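PDB 3EO7: putative Nitroreductase from Anabaena variabilis ATCC 29413, which probably acts as an FMN-dependent oxidoreductase of the nitroreductase family and carries a bound flavin mononucleotide. Local coordinates for residues A[348-353]-A[505-510]; A[382-387]-A[404-409]. All coordinates share one frame; numbering follows the deposited sequence.

Contact 1 (A[348-353]-A[505-510])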
loop_
_atom_site.group_PDB
_atom_site.type_symbol
_atom_site.label_atom_id
_atom_site.label_comp_id
_atom_site.label_asym_id
_atom_site.label_seq_id
_atom_site.Cartn_x
_atom_site.Cartn_y
_atom_site.Cartn_z
ATOM N N ASP A 348 -8.669 20.598 -13.071
ATOM C CA ASP A 348 -7.583 19.922 -13.807
ATOM C C ASP A 348 -6.593 19.194 -12.879
ATOM O O ASP A 348 -6.098 18.108 -13.214
ATOM C CB ASP A 348 -6.826 20.890 -14.714
ATOM C CG ASP A 348 -7.567 21.183 -16.019
ATOM O OD1 ASP A 348 -8.579 20.516 -16.338
ATOM O OD2 ASP A 348 -7.105 22.099 -16.730
ATOM N N GLU A 349 -6.285 19.795 -11.729
ATOM C CA GLU A 349 -5.392 19.154 -10.769
ATOM C C GLU A 349 -6.023 17.863 -10.254
ATOM O O GLU A 349 -5.379 16.824 -10.180
ATOM C CB GLU A 349 -5.055 20.101 -9.615
ATOM C CG GLU A 349 -3.972 21.121 -9.976
ATOM C CD GLU A 349 -3.806 22.269 -8.979
ATOM O OE1 GLU A 349 -4.762 22.547 -8.210
ATOM O OE2 GLU A 349 -2.722 22.934 -9.032
ATOM N N LEU A 350 -7.290 17.931 -9.846
ATOM C CA LEU A 350 -7.979 16.742 -9.356
ATOM C C LEU A 350 -8.010 15.679 -10.449
ATOM O O LEU A 350 -7.733 14.530 -10.181
ATOM C CB LEU A 350 -9.414 17.067 -8.904
ATOM C CG LEU A 350 -10.216 15.863 -8.385
ATOM C CD1 LEU A 350 -9.527 15.237 -7.151
ATOM C CD2 LEU A 350 -11.660 16.297 -8.098
ATOM N N LYS A 351 -8.382 16.066 -11.672
ATOM C CA LYS A 351 -8.421 15.102 -12.784
ATOM C C LYS A 351 -7.060 14.439 -13.017
ATOM O O LYS A 351 -6.997 13.234 -13.297
ATOM C CB LYS A 351 -8.922 15.734 -14.073
ATOM C CG LYS A 351 -10.431 15.998 -14.081
ATOM C CD LYS A 351 -10.932 16.643 -15.376
ATOM C CE LYS A 351 -10.451 18.069 -15.538
ATOM N NZ LYS A 351 -11.089 18.730 -16.753
ATOM N N ALA A 352 -5.986 15.219 -12.932
ATOM C CA ALA A 352 -4.628 14.692 -13.151
ATOM C C ALA A 352 -4.283 13.635 -12.085
ATOM O O ALA A 352 -3.721 12.575 -12.420
ATOM C CB ALA A 352 -3.601 15.824 -13.190
ATOM N N LEU A 353 -4.627 13.917 -10.818
ATOM C CA LEU A 353 -4.396 12.966 -9.716
ATOM C C LEU A 353 -5.117 11.650 -9.984
ATOM O O LEU A 353 -4.540 10.565 -9.841
ATOM C CB LEU A 353 -4.865 13.538 -8.376
ATOM C CG LEU A 353 -4.233 14.826 -7.907
ATOM C CD1 LEU A 353 -4.841 15.240 -6.557
ATOM C CD2 LEU A 353 -2.741 14.649 -7.840
ATOM N N THR A 505 -7.756 9.510 1.922
ATOM C CA THR A 505 -6.621 10.300 1.442
ATOM C C THR A 505 -7.093 11.752 1.251
ATOM O O THR A 505 -7.991 12.008 0.459
ATOM C CB THR A 505 -6.016 9.771 0.142
ATOM O OG1 THR A 505 -5.571 8.426 0.297
ATOM C CG2 THR A 505 -4.831 10.696 -0.343
ATOM N N THR A 506 -6.486 12.665 2.007
ATOM C CA THR A 506 -6.783 14.089 1.952
ATOM C C THR A 506 -5.858 14.741 0.943
ATOM O O THR A 506 -4.724 14.316 0.769
ATOM C CB THR A 506 -6.638 14.800 3.332
ATOM O OG1 THR A 506 -5.273 14.718 3.793
ATOM C CG2 THR A 506 -7.618 14.180 4.391
ATOM N N LEU A 507 -6.387 15.763 0.281
ATOM C CA LEU A 507 -5.686 16.519 -0.711
ATOM C C LEU A 507 -5.958 18.010 -0.487
ATOM O O LEU A 507 -7.095 18.420 -0.251
ATOM C CB LEU A 507 -6.183 16.130 -2.103
ATOM C CG LEU A 507 -5.996 14.680 -2.524
ATOM C CD1 LEU A 507 -6.883 14.312 -3.714
ATOM C CD2 LEU A 507 -4.478 14.473 -2.809
ATOM N N GLY A 508 -4.924 18.811 -0.626
ATOM C CA GLY A 508 -5.066 20.255 -0.420
ATOM C C GLY A 508 -3.866 21.009 -0.913
ATOM O O GLY A 508 -3.114 20.507 -1.745
ATOM N N ARG A 509 -3.724 22.253 -0.446
ATOM C CA ARG A 509 -2.536 23.052 -0.744
ATOM C C ARG A 509 -1.804 23.191 0.596
ATOM O O ARG A 509 -2.407 23.467 1.633
ATOM C CB ARG A 509 -2.840 24.415 -1.385
ATOM C CG ARG A 509 -3.754 24.362 -2.625
ATOM C CD ARG A 509 -3.600 25.551 -3.563
ATOM N NE ARG A 509 -2.581 25.247 -4.561
ATOM C CZ ARG A 509 -2.820 24.636 -5.728
ATOM N NH1 ARG A 509 -4.042 24.305 -6.114
ATOM N NH2 ARG A 509 -1.812 24.388 -6.544
ATOM N N PRO A 510 -0.490 22.974 0.586
ATOM C CA PRO A 510 0.244 23.009 1.839
ATOM C C PRO A 510 0.235 24.361 2.521
ATOM O O PRO A 510 0.222 25.396 1.866
ATOM C CB PRO A 510 1.668 22.644 1.418
ATOM C CG PRO A 510 1.545 22.035 0.086
ATOM C CD PRO A 510 0.397 22.715 -0.556
#

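Contact 2 (A[382-387]-A[404-409]). With PGR (R-1,2-propanediol), chain S.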
loop_
_atom_site.group_PDB
_atom_site.type_symbol
_atom_site.label_atom_id
_atom_site.label_comp_id
_atom_site.label_asym_id
_atom_site.label_seq_id
_atom_site.Cartn_x
_atom_site.Cartn_y
_atom_site.Cartn_z
ATOM N N THR A 382 -14.515 4.061 -5.002
ATOM C CA THR A 382 -13.933 5.342 -4.687
ATOM C C THR A 382 -15.025 6.407 -4.627
ATOM O O THR A 382 -15.823 6.530 -5.560
ATOM C CB THR A 382 -12.860 5.736 -5.726
ATOM O OG1 THR A 382 -11.836 4.720 -5.777
ATOM C CG2 THR A 382 -12.291 7.160 -5.400
ATOM N N PHE A 383 -15.084 7.124 -3.507
ATOM C CA PHE A 383 -16.001 8.274 -3.314
ATOM C C PHE A 383 -15.159 9.462 -2.946
ATOM O O PHE A 383 -14.156 9.319 -2.231
ATOM C CB PHE A 383 -17.053 8.016 -2.231
ATOM C CG PHE A 383 -17.993 6.895 -2.586
ATOM C CD1 PHE A 383 -17.611 5.560 -2.411
ATOM C CD2 PHE A 383 -19.238 7.173 -3.157
ATOM C CE1 PHE A 383 -18.481 4.514 -2.776
ATOM C CE2 PHE A 383 -20.103 6.121 -3.513
ATOM C CZ PHE A 383 -19.696 4.799 -3.324
ATOM N N ILE A 384 -15.535 10.632 -3.453
ATOM C CA ILE A 384 -14.764 11.822 -3.193
ATOM C C ILE A 384 -15.615 12.910 -2.579
ATOM O O ILE A 384 -16.631 13.320 -3.156
ATOM C CB ILE A 384 -14.098 12.371 -4.498
ATOM C CG1 ILE A 384 -13.407 11.216 -5.255
ATOM C CG2 ILE A 384 -13.137 13.497 -4.175
ATOM C CD1 ILE A 384 -12.543 11.652 -6.461
ATOM N N ALA A 385 -15.216 13.368 -1.402
ATOM C CA ALA A 385 -15.838 14.544 -0.808
ATOM C C ALA A 385 -15.057 15.749 -1.336
ATOM O O ALA A 385 -13.848 15.879 -1.107
ATOM C CB ALA A 385 -15.803 14.498 0.726
ATOM N N VAL A 386 -15.750 16.642 -2.032
ATOM C CA VAL A 386 -15.141 17.832 -2.607
ATOM C C VAL A 386 -15.591 19.053 -1.826
ATOM O O VAL A 386 -16.794 19.302 -1.716
ATOM C CB VAL A 386 -15.562 17.964 -4.102
ATOM C CG1 VAL A 386 -15.130 19.280 -4.696
ATOM C CG2 VAL A 386 -15.044 16.722 -4.925
ATOM N N CYS A 387 -14.639 19.803 -1.266
ATOM C CA CYS A 387 -14.944 21.022 -0.545
ATOM C C CYS A 387 -14.389 22.257 -1.196
ATOM O O CYS A 387 -14.950 23.326 -1.016
ATOM C CB CYS A 387 -14.404 20.962 0.876
ATOM S SG CYS A 387 -15.183 19.613 1.806
ATOM N N GLN A 404 -14.777 7.031 -16.391
ATOM C CA GLN A 404 -14.105 8.296 -16.126
ATOM C C GLN A 404 -15.121 9.405 -15.874
ATOM O O GLN A 404 -15.200 10.409 -16.598
ATOM C CB GLN A 404 -13.077 8.664 -17.194
ATOM C CG GLN A 404 -11.993 7.605 -17.365
ATOM C CD GLN A 404 -10.747 8.180 -18.027
ATOM O OE1 GLN A 404 -10.044 8.990 -17.423
ATOM N NE2 GLN A 404 -10.459 7.747 -19.259
ATOM N N GLU A 405 -15.904 9.196 -14.823
ATOM C CA GLU A 405 -16.889 10.170 -14.424
ATOM C C GLU A 405 -16.964 10.316 -12.917
ATOM O O GLU A 405 -16.711 9.351 -12.193
ATOM C CB GLU A 405 -18.271 9.728 -14.870
ATOM C CG GLU A 405 -18.491 9.772 -16.326
ATOM C CD GLU A 405 -19.858 9.259 -16.727
ATOM O OE1 GLU A 405 -20.584 8.629 -15.919
ATOM O OE2 GLU A 405 -20.170 9.443 -17.902
ATOM N N LEU A 406 -17.316 11.525 -12.481
ATOM C CA LEU A 406 -17.743 11.797 -11.125
ATOM C C LEU A 406 -19.274 11.858 -11.221
ATOM O O LEU A 406 -19.822 12.436 -12.157
ATOM C CB LEU A 406 -17.233 13.123 -10.590
ATOM C CG LEU A 406 -15.725 13.213 -10.358
ATOM C CD1 LEU A 406 -15.256 14.660 -10.109
ATOM C CD2 LEU A 406 -15.337 12.276 -9.214
ATOM N N ARG A 407 -19.951 11.198 -10.292
ATOM C CA ARG A 407 -21.427 11.208 -10.251
ATOM C C ARG A 407 -21.803 11.816 -8.898
ATOM O O ARG A 407 -21.406 11.280 -7.867
ATOM C CB ARG A 407 -21.952 9.795 -10.446
ATOM C CG ARG A 407 -21.440 9.216 -11.768
ATOM C CD ARG A 407 -21.842 7.813 -12.051
ATOM N NE ARG A 407 -21.302 7.388 -13.345
ATOM C CZ ARG A 407 -21.158 6.127 -13.747
ATOM N NH1 ARG A 407 -21.449 5.121 -12.944
ATOM N NH2 ARG A 407 -20.678 5.875 -14.960
ATOM N N GLN A 408 -22.467 12.976 -8.914
ATOM C CA GLN A 408 -22.796 13.713 -7.667
ATOM C C GLN A 408 -23.913 13.013 -6.916
ATOM O O GLN A 408 -25.004 12.822 -7.448
ATOM C CB GLN A 408 -23.215 15.145 -7.965
ATOM C CG GLN A 408 -23.310 16.047 -6.748
ATOM C CD GLN A 408 -23.798 17.409 -7.113
ATOM O OE1 GLN A 408 -25.006 17.619 -7.289
ATOM N NE2 GLN A 408 -22.874 18.366 -7.214
ATOM N N ILE A 409 -23.613 12.616 -5.693
ATOM C CA ILE A 409 -24.583 11.926 -4.845
ATOM C C ILE A 409 -25.064 12.793 -3.680
ATOM O O ILE A 409 -26.085 12.489 -3.107
ATOM C CB ILE A 409 -24.132 10.540 -4.431
ATOM C CG1 ILE A 409 -22.918 10.575 -3.510
ATOM C CG2 ILE A 409 -23.936 9.643 -5.707
ATOM C CD1 ILE A 409 -22.500 9.142 -3.020
HETATM C C1 PGR S . -28.000 14.523 -8.133
HETATM C C2 PGR S . -28.040 15.464 -6.919
HETATM C C3 PGR S . -27.286 14.839 -5.738
HETATM O O1 PGR S . -26.705 14.430 -8.727
HETATM O O2 PGR S . -27.592 16.803 -7.185
#

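Contact 1 (A[348-353]-A[505-510])
Glu349 and Arg509 are brought together by a turn at each root and one bend: both place CG opposite the carbonyl carbon (chi1 -80° for Glu349), and the arginine chain then folds at its third torsion (91°), which brings the NH1/NH2 edge of the guanidinium up to the carboxylate. This is helix-on-sheet packing in the nitroreductase fold, where helix 347-358 lies against the end of strand 500-508. The charged pair is a bidentate, end-on salt bridge. Glu349 OE1 accepts from Arg509 NH1 at 2.8 Å through its syn lone pair, while Arg509 NH2 meets Glu349 OE2 at 3.0 Å, also on the syn side but tilted out of the carboxylate plane. With the two flat groups only 26° apart, each oxygen faces its own nitrogen and rotation of either group is restrained. Glu349 OE1 also accepts from Thr346 N, and Arg509 NH1 donates to Glu344 O, so the bridge also ties in Glu344 and Thr346, just ahead of the helix. A leucine in place of Glu349 has no carboxylate, which would probably leave the Arg509 charge without its mate here, Thr346 N without this acceptor, and the guanidinium freer to turn, though NH1 would still have Glu344 O. Deeper in, the contact is apolar. Leu353 and Leu507 point at one another tip to tip, and Ala470 and Ala471 of helix 452-473 border them. Leu350 CD1 adds a looser touch, 4.4 Å from Leu507 CD1. Leu353 CD1 sits against the fork of the opposing leucine, 3.6 Å from Leu507 CD1 and 3.8 Å from Leu507 CD2.

Contact 2 (A[382-387]-A[404-409])
The phenyl ring of Phe383 receives the CD1 methyl of Ile409 obliquely beside its CD2-CE2 bond, 3.8 Å from Phe383 CD2 and 3.9 Å from Phe383 CE2, while the ring of Tyr398 meets it with the planes about 50° apart. The other flat group, the Arg407 guanidinium, carries the Glu405 carboxylate at its edge. Both belong to an antiparallel meander, 381-390, 395-400 and 405-411, whose outer two strands make this contact across the middle one. The separation fits this: Ile384 CA and Leu406 CA, the nearest pair, are 8.5 Å apart, and no hydrogen bond joins the segments. Ile384 instead bonds through its backbone to Tyr397 of the middle strand. Adjacent residues divide the packing between the two faces of the sheet, Phe383 with Ile409 on one and Ile384 with Leu406 on the other. On the second face the side chains cross at about a right angle, Ile384 CD1 lying 4.0 Å from Leu406 CD2. Ile409 reaches the ring with CG1 between its own N and carbonyl carbon (chi1 67°), which directs CD1 toward the CD2-CE2 side of the ring. At the start of strand 405-411, Gln404 and Glu405 both face Ala400 in a G1 beta bulge. Propanediol, probably from the crystallisation liquor, spans the backbone and side chain of Gln408, its O1 donating to Gln408 O and its O2 to Gln408 OE1. The NE2 end of that amide bonds to Glu393 and Tyr397. Arg407 grips Glu405 side-on through a single oxygen: Arg407 NE and Arg407 NH2 each lie 2.9 Å from Glu405 OE1, the NH2 approaching from 45° above the carboxylate plane.

Contacts 1 and 2 reach the same mixed sheet; their centres lie about 13 Å apart and the two sets of atoms do not touch. Helix 347-358 of contact 1 is followed in the chain by strand 381-390 of contact 2, and strand 433-439 pairs with both 381-390 and 500-508. Both contacts are largely buried, with a partly exposed residue or two at the border. The chemistry follows the place: helix against sheet in contact 1 combines leucine packing with a charged bridge across the segments, whereas contact 2, strand to strand past a middle strand, meets through apolar side chains alone and keeps its ion pair within 404-409. The Leu507 side chain of contact 1 is about 12 Å from the bound flavin mononucleotide, whereas contact 2 lies away from the known FMN-binding residues.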